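Local coordinates for dimethyladenosine transferase, putative (Plasmodium falciparum, PDB 2H1R), which probably methylates adenines of ribosomal RNA, using S-adenosyl-L-methionine as methyl donor, as other members of the rRNA adenine dimethyltransferase family do, at residues 29-34 against 57-62; 42-47 against 132-137. All blocks are in the same frame, centred on the assembly; numbering follows the deposited sequence.

Contact 1: residues 29-34 against 57-62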
ATOM      1  N   GLY A  29     -24.678  -6.598  -8.821  1.00 25.32           N
ATOM      2  CA  GLY A  29     -24.529  -5.158  -8.791  1.00 24.43           C
ATOM      3  C   GLY A  29     -23.175  -4.708  -8.257  1.00 24.15           C
ATOM      4  O   GLY A  29     -22.657  -3.684  -8.677  1.00 24.19           O
ATOM      5  N   ILE A  30     -22.603  -5.454  -7.313  1.00 23.42           N
ATOM      6  CA  ILE A  30     -21.227  -5.136  -6.834  1.00 23.15           C
ATOM      7  C   ILE A  30     -20.168  -5.427  -7.933  1.00 22.24           C
ATOM      8  O   ILE A  30     -19.230  -4.654  -8.142  1.00 20.92           O
ATOM      9  CB  ILE A  30     -20.847  -5.954  -5.519  1.00 23.25           C
ATOM     10  CG1 ILE A  30     -21.873  -5.760  -4.392  1.00 25.34           C
ATOM     11  CG2 ILE A  30     -19.444  -5.611  -5.008  1.00 21.93           C
ATOM     12  CD1 ILE A  30     -22.127  -4.362  -3.990  1.00 27.00           C
ATOM     13  N   LEU A  31     -20.284  -6.569  -8.597  1.00 22.60           N
ATOM     14  CA  LEU A  31     -19.401  -6.834  -9.724  1.00 23.43           C
ATOM     15  C   LEU A  31     -19.417  -5.711 -10.748  1.00 22.58           C
ATOM     16  O   LEU A  31     -18.358  -5.341 -11.281  1.00 21.97           O
ATOM     17  CB  LEU A  31     -19.737  -8.158 -10.399  1.00 23.87           C
ATOM     18  CG  LEU A  31     -19.725  -9.394  -9.501  1.00 24.76           C
ATOM     19  CD1 LEU A  31     -19.760 -10.654 -10.348  1.00 28.56           C
ATOM     20  CD2 LEU A  31     -18.491  -9.399  -8.674  1.00 27.41           C
ATOM     21  N   ASP A  32     -20.609  -5.184 -11.046  1.00 23.26           N
ATOM     22  CA  ASP A  32     -20.737  -4.044 -11.963  1.00 24.91           C
ATOM     23  C   ASP A  32     -19.958  -2.820 -11.501  1.00 23.71           C
ATOM     24  O   ASP A  32     -19.352  -2.114 -12.305  1.00 23.83           O
ATOM     25  CB  ASP A  32     -22.206  -3.659 -12.185  1.00 25.77           C
ATOM     26  CG  ASP A  32     -22.913  -4.580 -13.165  1.00 32.29           C
ATOM     27  OD1 ASP A  32     -22.234  -5.402 -13.827  1.00 36.44           O
ATOM     28  OD2 ASP A  32     -24.161  -4.478 -13.269  1.00 38.40           O
ATOM     29  N   LYS A  33     -19.962  -2.576 -10.191  1.00 24.01           N
ATOM     30  CA  LYS A  33     -19.254  -1.427  -9.623  1.00 23.12           C
ATOM     31  C   LYS A  33     -17.742  -1.615  -9.723  1.00 22.39           C
ATOM     32  O   LYS A  33     -17.013  -0.644  -9.950  1.00 20.84           O
ATOM     33  CB  LYS A  33     -19.634  -1.255  -8.159  1.00 24.40           C
ATOM     34  CG  LYS A  33     -21.102  -0.865  -7.951  1.00 27.08           C
ATOM     35  CD  LYS A  33     -21.342  -0.270  -6.583  1.00 35.94           C
ATOM     36  CE  LYS A  33     -20.794   1.155  -6.522  1.00 41.48           C
ATOM     37  NZ  LYS A  33     -21.490   1.989  -5.491  1.00 47.46           N
ATOM     38  N   ILE A  34     -17.279  -2.850  -9.523  1.00 21.63           N
ATOM     39  CA  ILE A  34     -15.843  -3.165  -9.654  1.00 22.51           C
ATOM     40  C   ILE A  34     -15.389  -2.822 -11.086  1.00 23.75           C
ATOM     41  O   ILE A  34     -14.388  -2.140 -11.298  1.00 23.37           O
ATOM     42  CB  ILE A  34     -15.594  -4.654  -9.296  1.00 22.64           C
ATOM     43  CG1 ILE A  34     -15.707  -4.843  -7.776  1.00 20.20           C
ATOM     44  CG2 ILE A  34     -14.220  -5.179  -9.759  1.00 23.72           C
ATOM     45  CD1 ILE A  34     -15.769  -6.324  -7.321  1.00 20.78           C
ATOM     46  N   THR A  57     -14.421 -13.026 -13.198  1.00 22.92           N
ATOM     47  CA  THR A  57     -13.560 -13.435 -14.330  1.00 25.11           C
ATOM     48  C   THR A  57     -14.248 -13.305 -15.688  1.00 24.87           C
ATOM     49  O   THR A  57     -13.693 -12.706 -16.629  1.00 25.47           O
ATOM     50  CB  THR A  57     -13.067 -14.878 -14.172  1.00 25.23           C
ATOM     51  OG1 THR A  57     -12.547 -15.055 -12.859  1.00 27.29           O
ATOM     52  CG2 THR A  57     -11.922 -15.179 -15.175  1.00 26.97           C
ATOM     53  N   VAL A  58     -15.456 -13.848 -15.792  1.00 24.24           N
ATOM     54  CA  VAL A  58     -16.170 -13.853 -17.059  1.00 25.27           C
ATOM     55  C   VAL A  58     -16.542 -12.439 -17.517  1.00 25.33           C
ATOM     56  O   VAL A  58     -16.772 -12.200 -18.709  1.00 25.76           O
ATOM     57  CB  VAL A  58     -17.392 -14.825 -17.036  1.00 25.68           C
ATOM     58  CG1 VAL A  58     -16.923 -16.268 -16.729  1.00 27.30           C
ATOM     59  CG2 VAL A  58     -18.486 -14.376 -16.048  1.00 25.93           C
ATOM     60  N   LYS A  59     -16.568 -11.490 -16.574  1.00 24.16           N
ATOM     61  CA  LYS A  59     -16.902 -10.113 -16.910  1.00 24.03           C
ATOM     62  C   LYS A  59     -15.668  -9.335 -17.316  1.00 22.38           C
ATOM     63  O   LYS A  59     -15.779  -8.327 -18.054  1.00 22.33           O
ATOM     64  CB  LYS A  59     -17.592  -9.394 -15.734  1.00 24.00           C
ATOM     65  CG  LYS A  59     -19.006  -9.881 -15.425  1.00 26.95           C
ATOM     66  CD  LYS A  59     -19.511  -9.288 -14.110  1.00 28.38           C
ATOM     67  CE  LYS A  59     -19.835  -7.796 -14.207  1.00 32.42           C
ATOM     68  NZ  LYS A  59     -21.061  -7.585 -15.032  1.00 36.54           N
ATOM     69  N   LEU A  60     -14.513  -9.766 -16.804  1.00 20.51           N
ATOM     70  CA  LEU A  60     -13.197  -9.159 -17.128  1.00 22.15           C
ATOM     71  C   LEU A  60     -12.664  -9.516 -18.528  1.00 21.91           C
ATOM     72  O   LEU A  60     -12.120  -8.678 -19.227  1.00 22.10           O
ATOM     73  CB  LEU A  60     -12.137  -9.581 -16.090  1.00 21.46           C
ATOM     74  CG  LEU A  60     -12.315  -9.075 -14.637  1.00 22.52           C
ATOM     75  CD1 LEU A  60     -11.363  -9.849 -13.753  1.00 21.14           C
ATOM     76  CD2 LEU A  60     -12.059  -7.586 -14.538  1.00 21.83           C
ATOM     77  N   LEU A  61     -12.810 -10.773 -18.887  1.00 21.58           N
ATOM     78  CA  LEU A  61     -12.251 -11.345 -20.130  1.00 22.15           C
ATOM     79  C   LEU A  61     -12.609 -10.639 -21.483  1.00 22.88           C
ATOM     80  O   LEU A  61     -11.735 -10.457 -22.335  1.00 23.55           O
ATOM     81  CB  LEU A  61     -12.563 -12.841 -20.166  1.00 21.91           C
ATOM     82  CG  LEU A  61     -11.776 -13.746 -19.203  1.00 21.79           C
ATOM     83  CD1 LEU A  61     -12.439 -15.069 -19.033  1.00 22.43           C
ATOM     84  CD2 LEU A  61     -10.342 -13.920 -19.720  1.00 21.87           C
ATOM     85  N   PRO A  62     -13.882 -10.303 -21.704  1.00 23.57           N
ATOM     86  CA  PRO A  62     -14.241  -9.517 -22.906  1.00 24.24           C
ATOM     87  C   PRO A  62     -13.745  -8.065 -22.867  1.00 24.69           C
ATOM     88  O   PRO A  62     -13.719  -7.404 -23.912  1.00 24.18           O
ATOM     89  CB  PRO A  62     -15.772  -9.606 -22.936  1.00 24.79           C
ATOM     90  CG  PRO A  62     -16.141  -9.819 -21.478  1.00 24.51           C
ATOM     91  CD  PRO A  62     -15.081 -10.675 -20.916  1.00 23.89           C
TER
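The carboxylate of Asp32 is the flat group of this contact, and the ammonium group of Lys59 comes neither over one of its faces nor at the edge between its two oxygens. Lys59 NZ sits 2.8 Å from Asp32 OD1, almost in line with the bond from CG. The salt bridge is therefore carried by a single oxygen, since Asp32 OD2 lies 4.7 Å from Lys59 NZ. Asp32 starts out from its helix pointing away from residues 57-62, and it is the far end of the side chain that swings back to the lysine. Both residues belong to the Rossmann-like methyltransferase domain: helix 28-38 leads into strand 45-49, and the short helix 57-60 follows that strand after the turn containing Gly50, a predicted S-adenosyl-L-methionine site. The contact thus joins the helices that precede and follow this strand in the chain. Lys59 reaches across with a kinked chain. Its last two torsions, chi3 72° and chi4 71°, turn the amine out of the path set by CB, CG and CD and bring it onto the carboxylate. On the way the aliphatic part runs past the buried Leu31, whose CB is directed toward residues 57-62. Leu31 CB packs 3.8 Å from Lys59 CE, and Leu31 CD1 is 4.0 Å from Lys59 CD. The methylenes of the lysine thus lie over a leucine of the interior while its charge meets the exposed Asp32, and the whole interface buries 142 Å². Ile30 and Ile34 pack on Ile191 of strand 189-196.

Contact 2: residues 42-47 against 132-137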
ATOM      1  N   SER A  42      -8.892  -2.745 -23.855  1.00 26.75           N
ATOM      2  CA  SER A  42      -8.560  -4.043 -24.503  1.00 27.26           C
ATOM      3  C   SER A  42      -7.064  -4.278 -24.685  1.00 26.99           C
ATOM      4  O   SER A  42      -6.638  -5.367 -25.079  1.00 27.30           O
ATOM      5  CB  SER A  42      -9.292  -4.204 -25.837  1.00 28.44           C
ATOM      6  OG  SER A  42      -8.796  -3.224 -26.709  1.00 31.95           O
ATOM      7  N   SER A  43      -6.258  -3.263 -24.395  1.00 25.97           N
ATOM      8  CA  SER A  43      -4.808  -3.445 -24.384  1.00 27.45           C
ATOM      9  C   SER A  43      -4.267  -3.825 -22.997  1.00 26.78           C
ATOM     10  O   SER A  43      -3.096  -4.107 -22.871  1.00 27.68           O
ATOM     11  CB  SER A  43      -4.122  -2.172 -24.861  1.00 27.50           C
ATOM     12  OG  SER A  43      -4.621  -1.051 -24.145  1.00 29.86           O
ATOM     13  N   ASP A  44      -5.119  -3.803 -21.971  1.00 26.50           N
ATOM     14  CA  ASP A  44      -4.712  -4.038 -20.549  1.00 25.21           C
ATOM     15  C   ASP A  44      -4.638  -5.516 -20.188  1.00 23.46           C
ATOM     16  O   ASP A  44      -5.552  -6.275 -20.497  1.00 23.92           O
ATOM     17  CB  ASP A  44      -5.732  -3.394 -19.588  1.00 24.78           C
ATOM     18  CG  ASP A  44      -5.579  -1.886 -19.468  1.00 28.21           C
ATOM     19  OD1 ASP A  44      -4.456  -1.381 -19.753  1.00 28.30           O
ATOM     20  OD2 ASP A  44      -6.566  -1.206 -19.052  1.00 28.63           O
ATOM     21  N   ILE A  45      -3.575  -5.923 -19.513  1.00 22.13           N
ATOM     22  CA  ILE A  45      -3.507  -7.225 -18.820  1.00 22.87           C
ATOM     23  C   ILE A  45      -4.097  -7.022 -17.407  1.00 23.50           C
ATOM     24  O   ILE A  45      -3.678  -6.083 -16.684  1.00 23.18           O
ATOM     25  CB  ILE A  45      -2.046  -7.719 -18.679  1.00 22.42           C
ATOM     26  CG1 ILE A  45      -1.429  -7.959 -20.081  1.00 26.35           C
ATOM     27  CG2 ILE A  45      -1.943  -8.972 -17.750  1.00 22.66           C
ATOM     28  CD1 ILE A  45       0.071  -8.107 -20.080  1.00 29.72           C
ATOM     29  N   VAL A  46      -5.047  -7.888 -17.028  1.00 23.30           N
ATOM     30  CA  VAL A  46      -5.705  -7.808 -15.725  1.00 22.58           C
ATOM     31  C   VAL A  46      -5.189  -8.981 -14.856  1.00 23.24           C
ATOM     32  O   VAL A  46      -5.236 -10.149 -15.278  1.00 22.70           O
ATOM     33  CB  VAL A  46      -7.260  -7.840 -15.878  1.00 23.01           C
ATOM     34  CG1 VAL A  46      -7.963  -7.900 -14.514  1.00 23.55           C
ATOM     35  CG2 VAL A  46      -7.774  -6.615 -16.643  1.00 19.68           C
ATOM     36  N   LEU A  47      -4.696  -8.668 -13.653  1.00 22.83           N
ATOM     37  CA  LEU A  47      -4.383  -9.685 -12.632  1.00 23.73           C
ATOM     38  C   LEU A  47      -5.586  -9.808 -11.695  1.00 24.55           C
ATOM     39  O   LEU A  47      -6.018  -8.808 -11.080  1.00 25.23           O
ATOM     40  CB  LEU A  47      -3.140  -9.266 -11.811  1.00 23.83           C
ATOM     41  CG  LEU A  47      -2.706 -10.182 -10.654  1.00 23.54           C
ATOM     42  CD1 LEU A  47      -2.272 -11.545 -11.168  1.00 28.14           C
ATOM     43  CD2 LEU A  47      -1.574  -9.509  -9.885  1.00 25.88           C
ATOM     44  N   LEU A 132       5.246  -0.203 -12.726  1.00 30.83           N
ATOM     45  CA  LEU A 132       4.075   0.378 -12.081  1.00 31.12           C
ATOM     46  C   LEU A 132       2.843  -0.018 -12.871  1.00 30.63           C
ATOM     47  O   LEU A 132       2.898  -0.172 -14.092  1.00 30.40           O
ATOM     48  CB  LEU A 132       4.181   1.895 -11.986  1.00 31.11           C
ATOM     49  CG  LEU A 132       4.902   2.562 -10.802  1.00 33.80           C
ATOM     50  CD1 LEU A 132       6.170   1.830 -10.341  1.00 30.86           C
ATOM     51  CD2 LEU A 132       5.200   4.026 -11.105  1.00 31.82           C
ATOM     52  N   PHE A 133       1.742  -0.210 -12.157  1.00 30.64           N
ATOM     53  CA  PHE A 133       0.480  -0.630 -12.753  1.00 29.14           C
ATOM     54  C   PHE A 133      -0.447   0.582 -12.814  1.00 28.46           C
ATOM     55  O   PHE A 133      -0.138   1.633 -12.230  1.00 27.64           O
ATOM     56  CB  PHE A 133      -0.107  -1.813 -11.966  1.00 28.54           C
ATOM     57  CG  PHE A 133      -0.356  -1.512 -10.521  1.00 29.35           C
ATOM     58  CD1 PHE A 133      -1.534  -0.869 -10.124  1.00 28.09           C
ATOM     59  CD2 PHE A 133       0.587  -1.864  -9.543  1.00 28.53           C
ATOM     60  CE1 PHE A 133      -1.773  -0.570  -8.781  1.00 28.54           C
ATOM     61  CE2 PHE A 133       0.353  -1.575  -8.196  1.00 30.49           C
ATOM     62  CZ  PHE A 133      -0.829  -0.931  -7.814  1.00 29.39           C
ATOM     63  N   LYS A 134      -1.543   0.472 -13.568  1.00 27.13           N
ATOM     64  CA  LYS A 134      -2.396   1.637 -13.815  1.00 26.95           C
ATOM     65  C   LYS A 134      -3.382   1.837 -12.666  1.00 25.70           C
ATOM     66  O   LYS A 134      -3.665   2.973 -12.253  1.00 24.91           O
ATOM     67  CB  LYS A 134      -3.230   1.428 -15.067  1.00 27.49           C
ATOM     68  CG  LYS A 134      -2.592   1.755 -16.381  1.00 33.28           C
ATOM     69  CD  LYS A 134      -3.674   1.669 -17.472  1.00 36.82           C
ATOM     70  CE  LYS A 134      -3.056   1.411 -18.853  1.00 40.61           C
ATOM     71  NZ  LYS A 134      -4.099   1.316 -19.957  1.00 39.86           N
ATOM     72  N   CYS A 135      -3.986   0.733 -12.223  1.00 25.16           N
ATOM     73  CA  CYS A 135      -4.923   0.800 -11.109  1.00 25.57           C
ATOM     74  C   CYS A 135      -5.234  -0.542 -10.489  1.00 23.96           C
ATOM     75  O   CYS A 135      -5.017  -1.570 -11.091  1.00 22.49           O
ATOM     76  CB  CYS A 135      -6.192   1.553 -11.516  1.00 26.70           C
ATOM     77  SG  CYS A 135      -7.699   0.658 -11.664  1.00 35.99           S
ATOM     78  N   ALA A 136      -5.717  -0.518  -9.254  1.00 22.83           N
ATOM     79  CA  ALA A 136      -6.085  -1.734  -8.546  1.00 22.42           C
ATOM     80  C   ALA A 136      -7.433  -1.486  -7.878  1.00 21.74           C
ATOM     81  O   ALA A 136      -7.625  -0.441  -7.291  1.00 22.91           O
ATOM     82  CB  ALA A 136      -5.003  -2.096  -7.483  1.00 22.25           C
ATOM     83  N   VAL A 137      -8.361  -2.423  -7.994  1.00 21.77           N
ATOM     84  CA  VAL A 137      -9.667  -2.326  -7.336  1.00 20.70           C
ATOM     85  C   VAL A 137      -9.677  -3.498  -6.337  1.00 20.57           C
ATOM     86  O   VAL A 137      -9.611  -4.673  -6.725  1.00 19.53           O
ATOM     87  CB  VAL A 137     -10.821  -2.377  -8.339  1.00 21.41           C
ATOM     88  CG1 VAL A 137     -12.152  -2.155  -7.634  1.00 20.38           C
ATOM     89  CG2 VAL A 137     -10.613  -1.288  -9.452  1.00 21.25           C
TER
HETATM   90  O   HOH W   1      -7.076   0.997 -18.167  1.00 41.52           O
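Lys134 reaches across to Asp44 with a nearly straight side chain, and the two side chains meet at about a right angle. Its CB leaves the backbone toward residues 42-47, and CG continues in the same general direction. From there chi2 -172°, chi3 -156° and chi4 180° keep the chain stretched, which lets it span 9.1 Å between Lys134 CA and Asp44 CA. CD is the first atom to approach the partner, 3.9 Å from Asp44 OD1. CE comes closer, 3.3 Å from the same oxygen, and NZ ends the run with a salt bridge of 2.7 Å to Asp44 OD1. The ammonium uses the syn lone pair of OD1, yet it does not share itself evenly: Lys134 NZ stands 3.6 Å from Asp44 OD2. That second oxygen accepts a hydrogen bond from the backbone N of Lys41, so the carboxylate is held at both ends. A water lies near both groups, with a weak bond from Lys134 NZ, while its approach to Asp44 OD2 is too short to be trusted.

The pair joins the residues just ahead of strands 45-49 and 135-141, which are not neighbours in the sheet; strand 109-113 runs between them. In the Rossmann-like fold of class I methyltransferases these starting ends of the parallel strands lie opposite the end that receives S-adenosyl-L-methionine, and the contact is indeed remote from the predicted binding residues. Asp44 also packs against Val109 and Asp108, the latter accepting a hydrogen bond from Ile45 N. With Asp44 buried and a second acidic side chain close by, the lysine, itself exposed, probably offsets negative charge and favours the ionised form of Asp44.

Contact 1 and contact 2 interleave along the chain and lie with their centres 14 Å apart on the same Rossmann-like domain. Hydrophobic packing between the two salt bridges connects them: Leu60 CD1 of contact 1 touches Val46 CG1 of contact 2 at 4.0 Å, and Ile34 CG2 meets Val137 CG1 at 4.2 Å, setting both helices against the strands. Their relation to the cofactor site differs. In contact 1 the Leu31 side chain is about 4 Å from that of Leu25 and about 9 Å from that of Asn113, both predicted to bind S-adenosyl-L-methionine, whereas contact 2 lies away from the predicted site.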